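Local coordinates for sensor protein, Kinase (PDB 3GRC) that probably takes part in two-component signalling, its CheY-like receiver domain accepting a phosphoryl group in a protein classed as a sensor kinase, at residues I11-D14 against I18-L21; L21-L26 against F31-V36; L43-V46 against P50-A53; R70-R73 against R77-D80; V104-E109 against I118-R123. One frame throughout, in Å; residues are numbered along the deposited sequence.

All five contacts belong to one doubly wound receiver domain, a parallel sheet flanked by helices. Interactions 1 and 2 share helix 16-28 and reach neighbouring strands, with centres about 7 Å apart. Interaction 1 reaches the probable acidic phosphorylation site, where Glu13 and Asp14 lie beside Asp57. Interaction 2 is tied to interaction 3 by a probable hydrogen bond of 2.5 Å between Asp34 OD2 and Tyr51 OH, and to interaction 5 by Phe31 CZ and His122 CD2, 3.4 Å apart. Interaction 3 packs against interaction 4 through Leu43 CD2 and Leu72 CD2 at 3.9 Å. Interaction 4 is the farthest from interaction 1, their centres about 20 Å apart.

Interaction 1. Residues I11-D14 against I18-L21; sequences ICED and IARL
Ile11 meets the helix with a methyl end: its CD1 stops 3.9 Å from the backbone oxygen Ala19 O. The branch extends beyond this contact toward Leu22, Asn23 and Leu26 of the same helix, so its side chain lies between the sheet and helix 16-28. Two residues on, as strand 8-12 gives way to a loop, Glu13 takes over and makes most of the contact. Its CG stands anti to the backbone N (chi1 166°) and the chain then bends at chi2 (65°), which lays the methylene part against the first turn of the helix rather than straight out. Glu13 CG lies 3.5 Å from Ala19 N and 4.0 Å from Ala19 CB. This strand-loop-helix passage opens the beta-alpha-beta unit of strands 8-12 and 32-36, and in CheY-like receivers the acidic residues at this strand end help form the phosphorylation site; Glu13 and Asp14, close to Asp57, are consistent with that role. The Glu13 side chain crosses that of Ile18 obliquely, with Glu13 OE1 3.4 Å from Ile18 CG2. Lys110 forms a salt bridge with OE1, while OE2 accepts a hydrogen bond from Asp15 N, so both oxygens are engaged beyond the apolar contact. With an alanine in place of Glu13, Lys110 would probably lose its salt-bridge mate, Asp15 N would lack this acceptor, and a gap would open beside Ile18 and Ala19.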
# COMPACT_ATOMS: atom_id res chain seq x y z
N ILE A 11 -3.55 -3.53 3.85
CA ILE A 11 -2.33 -3.11 4.51
C ILE A 11 -1.29 -4.22 4.55
O ILE A 11 -1.50 -5.25 5.19
CB ILE A 11 -2.61 -2.72 5.98
CG1 ILE A 11 -3.67 -1.63 6.04
CG2 ILE A 11 -1.31 -2.29 6.66
CD1 ILE A 11 -4.14 -1.35 7.45
N CYS A 12 -0.17 -4.02 3.87
CA CYS A 12 0.91 -5.00 3.88
C CYS A 12 2.03 -4.36 4.67
O CYS A 12 2.73 -3.47 4.16
CB CYS A 12 1.36 -5.32 2.45
SG CYS A 12 2.74 -6.47 2.31
N GLU A 13 2.19 -4.81 5.91
CA GLU A 13 3.19 -4.25 6.80
C GLU A 13 3.81 -5.32 7.69
O GLU A 13 3.11 -6.13 8.30
CB GLU A 13 2.53 -3.15 7.66
CG GLU A 13 3.31 -2.67 8.89
CD GLU A 13 4.62 -1.98 8.56
OE1 GLU A 13 4.61 -0.96 7.85
OE2 GLU A 13 5.67 -2.46 9.01
N ASP A 14 5.12 -5.32 7.74
CA ASP A 14 5.87 -6.27 8.54
C ASP A 14 5.75 -6.03 10.05
O ASP A 14 5.74 -6.99 10.83
CB ASP A 14 7.34 -6.24 8.13
CG ASP A 14 8.20 -7.18 8.96
OD1 ASP A 14 8.00 -8.40 8.88
OD2 ASP A 14 9.06 -6.69 9.72
N ILE A 18 2.75 -1.05 13.59
CA ILE A 18 2.44 -0.17 12.46
C ILE A 18 1.22 -0.67 11.67
O ILE A 18 0.42 0.13 11.18
CB ILE A 18 3.67 -0.01 11.49
CG1 ILE A 18 4.91 0.44 12.26
CG2 ILE A 18 3.35 1.00 10.38
CD1 ILE A 18 4.75 1.76 13.02
N ALA A 19 1.07 -1.99 11.54
CA ALA A 19 -0.07 -2.56 10.80
C ALA A 19 -1.35 -2.14 11.52
O ALA A 19 -2.31 -1.70 10.89
CB ALA A 19 0.03 -4.09 10.75
N ARG A 20 -1.34 -2.26 12.84
CA ARG A 20 -2.49 -1.88 13.63
C ARG A 20 -2.70 -0.35 13.58
O ARG A 20 -3.84 0.11 13.53
CB ARG A 20 -2.33 -2.37 15.09
CG ARG A 20 -3.49 -2.03 16.04
CD ARG A 20 -4.86 -2.55 15.58
NE ARG A 20 -5.85 -2.48 16.66
CZ ARG A 20 -7.16 -2.35 16.50
NH1 ARG A 20 -7.70 -2.27 15.28
NH2 ARG A 20 -7.94 -2.28 17.57
N LEU A 21 -1.62 0.42 13.60
CA LEU A 21 -1.75 1.89 13.54
C LEU A 21 -2.46 2.24 12.22
O LEU A 21 -3.42 3.02 12.21
CB LEU A 21 -0.38 2.59 13.58
CG LEU A 21 -0.31 4.13 13.38
CD1 LEU A 21 -1.03 4.84 14.53
CD2 LEU A 21 1.15 4.61 13.30

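Interaction 2. Residues L21-L26 against F31-V36; sequences LLNLML and FDSDMV
The Phe31 ring has Leu26 O at its edge, near the ring plane, with Phe31 CD2 3.9 Å from that oxygen; beyond the two segments, the ring of His122 meets it with planes at about 40°. The other flat group, the Asn23 amide, holds Ser33 OG close to its own plane, and Asn23 ND2 donates to that oxygen at 2.8 Å, fairly directly (149°). Asn23 CG is anti to the backbone N, which carries the amide from the helix toward the strand. At the base of this side chain, the selenium of selenomethionine Met35 rests 3.8 Å from Asn23 CB. Phe31 N donates to Leu26 O at 2.8 Å from above the carbonyl plane, and Leu26 CB packs against Phe31 CB at 3.9 Å. Segment 21-26 of helix 16-28 runs antiparallel to strand 32-36 (174° between their directions), as expected in a beta-alpha-beta crossover. A water joins the two elements: it donates to Asn23 O and to Phe31 O, and accepts from Ser33 OG at 2.7 Å. Ser33 OG is therefore acceptor for the amide and donor to the water at once, a two-sided role that fixes the hydroxyl's direction and lets one side chain and one water match the polar groups facing each other across a partly buried seam.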
# COMPACT_ATOMS: atom_id res chain seq x y z
N LEU A 21 -1.62 0.42 13.60
CA LEU A 21 -1.75 1.89 13.54
C LEU A 21 -2.46 2.24 12.22
O LEU A 21 -3.42 3.02 12.21
CB LEU A 21 -0.38 2.59 13.58
CG LEU A 21 -0.31 4.13 13.38
CD1 LEU A 21 -1.03 4.84 14.53
CD2 LEU A 21 1.15 4.61 13.30
N LEU A 22 -2.00 1.64 11.12
CA LEU A 22 -2.62 1.92 9.83
C LEU A 22 -4.09 1.51 9.86
O LEU A 22 -4.96 2.29 9.47
CB LEU A 22 -1.88 1.20 8.69
CG LEU A 22 -0.50 1.80 8.30
CD1 LEU A 22 0.23 0.85 7.39
CD2 LEU A 22 -0.70 3.14 7.61
N ASN A 23 -4.37 0.32 10.37
CA ASN A 23 -5.74 -0.16 10.47
C ASN A 23 -6.60 0.88 11.21
O ASN A 23 -7.68 1.24 10.74
CB ASN A 23 -5.79 -1.51 11.20
CG ASN A 23 -7.21 -2.06 11.34
OD1 ASN A 23 -7.66 -2.32 12.45
ND2 ASN A 23 -7.90 -2.24 10.22
N LEU A 24 -6.12 1.38 12.36
CA LEU A 24 -6.86 2.38 13.14
C LEU A 24 -6.95 3.76 12.47
O LEU A 24 -8.02 4.38 12.51
CB LEU A 24 -6.25 2.51 14.53
CG LEU A 24 -6.43 1.23 15.35
CD1 LEU A 24 -5.53 1.26 16.59
CD2 LEU A 24 -7.92 1.07 15.71
N MSE A 25 -5.86 4.26 11.88
CA MSE A 25 -5.88 5.56 11.17
C MSE A 25 -6.84 5.52 9.96
O MSE A 25 -7.57 6.47 9.68
CB MSE A 25 -4.49 5.94 10.63
CG MSE A 25 -3.43 6.31 11.62
SE MSE A 25 -1.79 6.84 10.68
CE MSE A 25 -0.87 7.50 12.28
N LEU A 26 -6.80 4.42 9.23
CA LEU A 26 -7.64 4.28 8.06
C LEU A 26 -9.11 4.32 8.44
O LEU A 26 -9.93 4.93 7.75
CB LEU A 26 -7.31 2.99 7.32
CG LEU A 26 -5.96 3.08 6.62
CD1 LEU A 26 -5.71 1.86 5.72
CD2 LEU A 26 -5.97 4.34 5.81
N PHE A 31 -12.05 4.37 5.95
CA PHE A 31 -11.67 3.16 5.23
C PHE A 31 -11.70 1.87 6.06
O PHE A 31 -11.29 1.87 7.21
CB PHE A 31 -10.24 3.30 4.69
CG PHE A 31 -10.08 4.34 3.63
CD1 PHE A 31 -10.48 4.09 2.32
CD2 PHE A 31 -9.43 5.54 3.91
CE1 PHE A 31 -10.23 5.02 1.31
CE2 PHE A 31 -9.18 6.47 2.90
CZ PHE A 31 -9.58 6.20 1.60
N ASP A 32 -12.18 0.78 5.45
CA ASP A 32 -12.16 -0.53 6.09
C ASP A 32 -10.80 -1.03 5.62
O ASP A 32 -10.27 -0.54 4.60
CB ASP A 32 -13.22 -1.50 5.54
CG ASP A 32 -14.62 -1.25 6.09
OD1 ASP A 32 -14.76 -0.86 7.26
OD2 ASP A 32 -15.60 -1.48 5.35
N SER A 33 -10.22 -1.99 6.32
CA SER A 33 -8.92 -2.51 5.90
C SER A 33 -8.56 -3.86 6.50
O SER A 33 -9.05 -4.26 7.56
CB SER A 33 -7.81 -1.51 6.22
OG SER A 33 -7.67 -1.28 7.60
N ASP A 34 -7.67 -4.56 5.81
CA ASP A 34 -7.20 -5.85 6.23
C ASP A 34 -5.70 -5.75 6.43
O ASP A 34 -5.00 -5.13 5.63
CB ASP A 34 -7.50 -6.91 5.17
CG ASP A 34 -8.98 -7.27 5.10
OD1 ASP A 34 -9.64 -7.26 6.16
OD2 ASP A 34 -9.48 -7.57 4.00
N MSE A 35 -5.19 -6.38 7.47
CA MSE A 35 -3.76 -6.36 7.71
C MSE A 35 -3.13 -7.70 7.34
O MSE A 35 -3.64 -8.76 7.68
CB MSE A 35 -3.46 -6.07 9.18
CG MSE A 35 -4.17 -4.87 9.78
SE MSE A 35 -3.85 -4.77 11.67
CE MSE A 35 -5.21 -6.03 12.34
N VAL A 36 -2.02 -7.65 6.62
CA VAL A 36 -1.22 -8.82 6.26
C VAL A 36 0.23 -8.41 6.50
O VAL A 36 0.55 -7.23 6.47
CB VAL A 36 -1.44 -9.30 4.78
CG1 VAL A 36 -2.87 -9.80 4.63
CG2 VAL A 36 -1.14 -8.18 3.78
O HOH W 1 -9.57 0.37 8.61

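Interaction 3. Residues L43-V46 against P50-A53; sequences LEQV and PYAA
Gln45 and Tyr51 supply the polar part of the contact, a single hydrogen bond from Gln45 NE2 to Tyr51 OH at 3.0 Å. The bond is moderately straight (152°), and the hydroxyl is tilted a little from the amide plane. Gln45 CG, anti to the backbone N, itself lies 3.4 Å from Tyr51 OH, and the turn at chi2 (54°) brings the amide round to the phenol end, where the two planes are 78° apart. The hydroxyl also hydrogen-bonds Asp34 OD2 of strand 32-36, its strongest polar partner; the carboxylate would tend to polarise it. In the doubly wound receiver fold, helix 39-48 leads back to the central strand 53-56, and Tyr51 sits in the connecting loop, its side chain also touching Arg8 and Leu10 of strand 8-12. Around the ring, backbone oxygens gather at the edge and in its plane: Gln45 O lies 3.5 Å from Tyr51 CE2, and Val46 O 3.9 Å from Tyr51 CD2. A phenylalanine in place of Tyr51 would probably leave both Gln45 NE2 and the Asp34 carboxylate without this common partner. The apolar part is slight, with Val46 CG2 4.2 Å from Tyr51 CD2 where the two side chains cross at a slant; Val46 CA approaches Tyr51 CE2 to 3.9 Å.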
# COMPACT_ATOMS: atom_id res chain seq x y z
N LEU A 43 -0.22 -11.04 -1.95
CA LEU A 43 -0.58 -11.60 -3.25
C LEU A 43 -1.81 -12.52 -3.15
O LEU A 43 -2.72 -12.45 -3.98
CB LEU A 43 0.61 -12.35 -3.86
CG LEU A 43 1.73 -11.40 -4.32
CD1 LEU A 43 2.97 -12.16 -4.73
CD2 LEU A 43 1.19 -10.57 -5.47
N GLU A 44 -1.83 -13.36 -2.13
CA GLU A 44 -2.95 -14.27 -1.92
C GLU A 44 -4.23 -13.48 -1.62
O GLU A 44 -5.25 -13.62 -2.31
CB GLU A 44 -2.66 -15.20 -0.73
CG GLU A 44 -3.70 -16.29 -0.52
CD GLU A 44 -3.54 -17.04 0.80
OE1 GLU A 44 -2.40 -17.33 1.21
OE2 GLU A 44 -4.58 -17.36 1.42
N GLN A 45 -4.16 -12.63 -0.61
CA GLN A 45 -5.30 -11.85 -0.16
C GLN A 45 -5.90 -10.84 -1.13
O GLN A 45 -7.12 -10.66 -1.16
CB GLN A 45 -4.93 -11.13 1.15
CG GLN A 45 -6.09 -10.48 1.86
CD GLN A 45 -7.21 -11.46 2.14
OE1 GLN A 45 -6.97 -12.58 2.55
NE2 GLN A 45 -8.45 -11.03 1.91
N VAL A 46 -5.06 -10.19 -1.93
CA VAL A 46 -5.56 -9.18 -2.85
C VAL A 46 -6.55 -9.73 -3.87
O VAL A 46 -7.42 -9.00 -4.36
CB VAL A 46 -4.40 -8.46 -3.58
CG1 VAL A 46 -3.81 -9.37 -4.65
CG2 VAL A 46 -4.89 -7.16 -4.17
N PRO A 50 -12.33 -7.47 -3.42
CA PRO A 50 -12.10 -6.14 -3.98
C PRO A 50 -11.46 -5.17 -2.99
O PRO A 50 -11.90 -5.07 -1.84
CB PRO A 50 -13.52 -5.69 -4.37
CG PRO A 50 -14.24 -6.98 -4.61
CD PRO A 50 -13.76 -7.81 -3.45
N TYR A 51 -10.41 -4.49 -3.44
CA TYR A 51 -9.69 -3.51 -2.63
C TYR A 51 -9.55 -2.21 -3.42
O TYR A 51 -9.23 -2.24 -4.60
CB TYR A 51 -8.29 -4.02 -2.26
CG TYR A 51 -8.29 -5.07 -1.17
CD1 TYR A 51 -8.64 -4.74 0.14
CD2 TYR A 51 -7.99 -6.40 -1.46
CE1 TYR A 51 -8.70 -5.71 1.12
CE2 TYR A 51 -8.05 -7.38 -0.48
CZ TYR A 51 -8.40 -7.03 0.81
OH TYR A 51 -8.49 -8.01 1.76
N ALA A 52 -9.81 -1.08 -2.77
CA ALA A 52 -9.69 0.22 -3.42
C ALA A 52 -8.21 0.58 -3.56
O ALA A 52 -7.82 1.29 -4.49
CB ALA A 52 -10.40 1.28 -2.61
N ALA A 53 -7.38 0.08 -2.64
CA ALA A 53 -5.96 0.36 -2.68
C ALA A 53 -5.18 -0.49 -1.70
O ALA A 53 -5.74 -1.19 -0.87
CB ALA A 53 -5.73 1.84 -2.39

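Interaction 4. Residues R70-R73 against R77-D80; sequences RALR and RTRD
Thr78 OG1 donates to Leu72 O at 2.7 Å, arriving in the carbonyl plane and on a lone pair, with a C=O...donor angle of 124°. The hydroxyl is directed there by a chi1 of 55°, which puts it between the backbone N and the carbonyl carbon. A second, weak bond runs the other way, from Arg73 NH1 to Thr78 O at 3.0 Å; the oxygen lies at the edge of the guanidinium, in its plane, but the N-H is aimed poorly (128°). The firmer grip on this group comes from other backbone oxygens: Leu81 O takes NH1, Ala103 O takes NH2 and Leu102 O takes NE. Every nitrogen of the guanidinium is thus bound to a carbonyl, which should hold it flat and fix its rotation. Helix 65-73 ends here, and the loop that follows turns back toward strand 82-86, completing a beta-alpha-beta crossover of the receiver fold; the threonine and the arginine fasten that loop to the last turn of the helix. Over one face of the guanidinium lies Arg79 O, 3.4 Å from Arg73 NH1 but at an angle unsuited to a hydrogen bond. Packing is lighter beyond. Leu72 and Thr78 cross at about a right angle, Leu72 CD2 reaching Thr78 CB at 4.0 Å, and the methylene Arg79 CG lies 3.6 Å from Arg73 O.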
# COMPACT_ATOMS: atom_id res chain seq x y z
N ARG A 70 5.95 -4.77 -8.35
CA ARG A 70 6.22 -5.17 -9.73
C ARG A 70 5.32 -6.34 -10.10
O ARG A 70 4.72 -6.35 -11.17
CB ARG A 70 7.68 -5.57 -9.91
CG ARG A 70 8.65 -4.40 -9.94
CD ARG A 70 10.07 -4.83 -10.27
NE ARG A 70 11.01 -3.71 -10.20
CZ ARG A 70 10.92 -2.59 -10.91
NH1 ARG A 70 9.92 -2.41 -11.78
NH2 ARG A 70 11.82 -1.63 -10.76
N ALA A 71 5.23 -7.32 -9.20
CA ALA A 71 4.42 -8.51 -9.44
C ALA A 71 2.95 -8.12 -9.64
O ALA A 71 2.26 -8.68 -10.50
CB ALA A 71 4.56 -9.49 -8.27
N LEU A 72 2.47 -7.17 -8.85
CA LEU A 72 1.08 -6.71 -8.96
C LEU A 72 0.79 -6.00 -10.29
O LEU A 72 -0.30 -6.13 -10.85
CB LEU A 72 0.75 -5.78 -7.79
CG LEU A 72 0.68 -6.46 -6.42
CD1 LEU A 72 0.78 -5.43 -5.32
CD2 LEU A 72 -0.62 -7.25 -6.32
N ARG A 73 1.76 -5.25 -10.79
CA ARG A 73 1.55 -4.55 -12.05
C ARG A 73 1.57 -5.50 -13.26
O ARG A 73 1.02 -5.17 -14.31
CB ARG A 73 2.60 -3.44 -12.23
CG ARG A 73 2.50 -2.31 -11.22
CD ARG A 73 1.05 -1.96 -10.95
NE ARG A 73 0.89 -0.75 -10.17
CZ ARG A 73 -0.16 -0.49 -9.40
NH1 ARG A 73 -1.14 -1.38 -9.31
NH2 ARG A 73 -0.24 0.65 -8.73
N ARG A 77 -5.55 -8.04 -13.39
CA ARG A 77 -6.55 -7.74 -12.38
C ARG A 77 -6.08 -6.84 -11.22
O ARG A 77 -6.90 -6.38 -10.42
CB ARG A 77 -7.15 -9.04 -11.83
CG ARG A 77 -6.16 -9.99 -11.20
CD ARG A 77 -6.77 -11.37 -11.06
NE ARG A 77 -5.87 -12.30 -10.37
CZ ARG A 77 -6.06 -13.62 -10.33
NH1 ARG A 77 -7.11 -14.15 -10.94
NH2 ARG A 77 -5.20 -14.39 -9.68
N THR A 78 -4.78 -6.58 -11.15
CA THR A 78 -4.24 -5.72 -10.10
C THR A 78 -3.35 -4.63 -10.68
O THR A 78 -2.66 -3.93 -9.94
CB THR A 78 -3.44 -6.53 -9.06
OG1 THR A 78 -2.41 -7.27 -9.72
CG2 THR A 78 -4.34 -7.48 -8.31
N ARG A 79 -3.39 -4.47 -12.00
CA ARG A 79 -2.58 -3.46 -12.68
C ARG A 79 -3.09 -2.05 -12.39
O ARG A 79 -2.33 -1.08 -12.43
CB ARG A 79 -2.60 -3.73 -14.19
CG ARG A 79 -1.68 -2.85 -15.02
CD ARG A 79 -1.75 -3.20 -16.51
NE ARG A 79 -3.04 -2.88 -17.13
CZ ARG A 79 -3.48 -1.65 -17.40
NH1 ARG A 79 -2.73 -0.59 -17.11
NH2 ARG A 79 -4.67 -1.47 -17.97
N ASP A 80 -4.38 -1.93 -12.09
CA ASP A 80 -4.97 -0.63 -11.81
C ASP A 80 -5.31 -0.39 -10.34
O ASP A 80 -6.06 0.52 -10.00
CB ASP A 80 -6.22 -0.43 -12.68
CG ASP A 80 -5.89 -0.44 -14.16
OD1 ASP A 80 -5.01 0.34 -14.58
OD2 ASP A 80 -6.51 -1.23 -14.91

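Interaction 5. Residues V104-E109 against I118-R123; sequences VSTWLE and ILSLHR
Thr106 and Ser120 face each other where edge strand 106-108 of the doubly wound receiver sheet is covered by the closing helix 114-128. Both CB atoms point across the gap, and the threonine presents its branched end to the serine. Thr106 OG1 lies beside its backbone N (chi1 -36°), on the side of the Ser120 carbonyl, and CG2 is anti to that N; both branches therefore face the serine hydroxyl, with Ser120 OG 3.6 Å from Thr106 OG1 and 3.8 Å from Thr106 CG2. No direct hydrogen bond forms between the two hydroxyls. Ser120 OG turns instead to its own helix, where it is hydrogen-bonded to Leu116 O one turn earlier, so this buried hydroxyl is satisfied without help from the strand. What it offers Thr106 is contact: Ser120 CB approaches Thr106 OG1 to 3.7 Å. Leu108, two residues further along the strand and on the same side of it, adds a methyl group, with CD2 4.1 Å from Ser120 OG; the Leu108 side chain also touches Leu116 and Leu117. At this point the closest CA atoms, of Thr106 and Ser120, are 6.6 Å apart. A water makes the polar connection, lying 2.9 Å from Thr106 OG1 and donating to Ser120 O at 2.6 Å.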
# COMPACT_ATOMS: atom_id res chain seq x y z
N VAL A 104 3.24 3.78 -8.53
CA VAL A 104 3.02 3.99 -7.11
C VAL A 104 2.65 5.47 -6.98
O VAL A 104 3.41 6.37 -7.35
CB VAL A 104 4.27 3.62 -6.28
CG1 VAL A 104 5.51 3.93 -7.07
CG2 VAL A 104 4.26 4.34 -4.92
N SER A 105 1.43 5.71 -6.50
CA SER A 105 0.89 7.05 -6.37
C SER A 105 1.70 7.99 -5.48
O SER A 105 1.98 9.12 -5.87
CB SER A 105 -0.55 6.98 -5.87
OG SER A 105 -1.35 6.23 -6.78
N THR A 106 2.06 7.52 -4.30
CA THR A 106 2.82 8.34 -3.36
C THR A 106 3.72 7.48 -2.49
O THR A 106 3.35 6.37 -2.13
CB THR A 106 1.89 9.11 -2.40
OG1 THR A 106 0.70 9.52 -3.08
CG2 THR A 106 2.61 10.35 -1.87
N TRP A 107 4.88 8.02 -2.16
CA TRP A 107 5.86 7.36 -1.32
C TRP A 107 5.88 8.14 -0.00
O TRP A 107 6.37 9.27 0.05
CB TRP A 107 7.24 7.40 -1.98
CG TRP A 107 7.27 6.71 -3.31
CD1 TRP A 107 6.67 7.13 -4.46
CD2 TRP A 107 7.92 5.48 -3.63
NE1 TRP A 107 6.91 6.25 -5.48
CE2 TRP A 107 7.72 5.21 -4.99
CE3 TRP A 107 8.72 4.58 -2.90
CZ2 TRP A 107 8.20 4.09 -5.65
CZ3 TRP A 107 9.21 3.44 -3.54
CH2 TRP A 107 8.97 3.22 -4.91
N LEU A 108 5.34 7.54 1.05
CA LEU A 108 5.26 8.18 2.37
C LEU A 108 6.27 7.61 3.35
O LEU A 108 6.47 6.40 3.43
CB LEU A 108 3.85 8.01 2.96
CG LEU A 108 2.68 8.57 2.16
CD1 LEU A 108 1.38 8.47 2.96
CD2 LEU A 108 2.97 10.03 1.84
N GLU A 109 6.89 8.51 4.12
CA GLU A 109 7.87 8.11 5.12
C GLU A 109 7.23 7.86 6.50
O GLU A 109 6.06 8.13 6.72
CB GLU A 109 8.94 9.20 5.26
CG GLU A 109 9.82 9.37 4.02
CD GLU A 109 10.91 10.41 4.19
OE1 GLU A 109 10.58 11.59 4.44
OE2 GLU A 109 12.10 10.04 4.06
N ILE A 118 -4.27 9.84 4.42
CA ILE A 118 -5.66 9.78 3.99
C ILE A 118 -5.83 10.53 2.67
O ILE A 118 -6.46 10.03 1.75
CB ILE A 118 -6.58 10.35 5.09
CG1 ILE A 118 -6.25 9.68 6.44
CG2 ILE A 118 -8.05 10.12 4.72
CD1 ILE A 118 -6.39 8.15 6.47
N LEU A 119 -5.24 11.72 2.58
CA LEU A 119 -5.32 12.52 1.37
C LEU A 119 -4.76 11.74 0.18
O LEU A 119 -5.41 11.63 -0.86
CB LEU A 119 -4.55 13.83 1.54
CG LEU A 119 -4.50 14.74 0.31
CD1 LEU A 119 -5.93 15.11 -0.11
CD2 LEU A 119 -3.69 15.98 0.62
N SER A 120 -3.55 11.20 0.36
CA SER A 120 -2.89 10.41 -0.68
C SER A 120 -3.73 9.21 -1.14
O SER A 120 -3.84 8.97 -2.34
CB SER A 120 -1.52 9.92 -0.20
OG SER A 120 -0.61 10.99 -0.01
N LEU A 121 -4.33 8.47 -0.22
CA LEU A 121 -5.14 7.33 -0.65
C LEU A 121 -6.35 7.80 -1.47
O LEU A 121 -6.66 7.20 -2.49
CB LEU A 121 -5.61 6.49 0.55
CG LEU A 121 -4.53 5.59 1.17
CD1 LEU A 121 -4.96 5.15 2.56
CD2 LEU A 121 -4.27 4.38 0.30
N HIS A 122 -7.01 8.87 -1.04
CA HIS A 122 -8.15 9.41 -1.79
C HIS A 122 -7.70 9.81 -3.19
O HIS A 122 -8.34 9.45 -4.17
CB HIS A 122 -8.74 10.63 -1.07
CG HIS A 122 -9.67 10.28 0.05
ND1 HIS A 122 -9.86 11.10 1.14
CD2 HIS A 122 -10.44 9.19 0.25
CE1 HIS A 122 -10.72 10.52 1.97
NE2 HIS A 122 -11.09 9.37 1.45
N ARG A 123 -6.59 10.54 -3.26
CA ARG A 123 -6.00 10.97 -4.53
C ARG A 123 -5.69 9.76 -5.39
O ARG A 123 -6.13 9.67 -6.54
CB ARG A 123 -4.69 11.74 -4.28
CG ARG A 123 -4.73 13.24 -4.52
CD ARG A 123 -5.63 13.93 -3.52
NE ARG A 123 -5.66 15.39 -3.68
CZ ARG A 123 -4.60 16.19 -3.55
NH1 ARG A 123 -3.41 15.69 -3.26
NH2 ARG A 123 -4.76 17.50 -3.70
O HOH W 2 -2.03 9.80 -4.03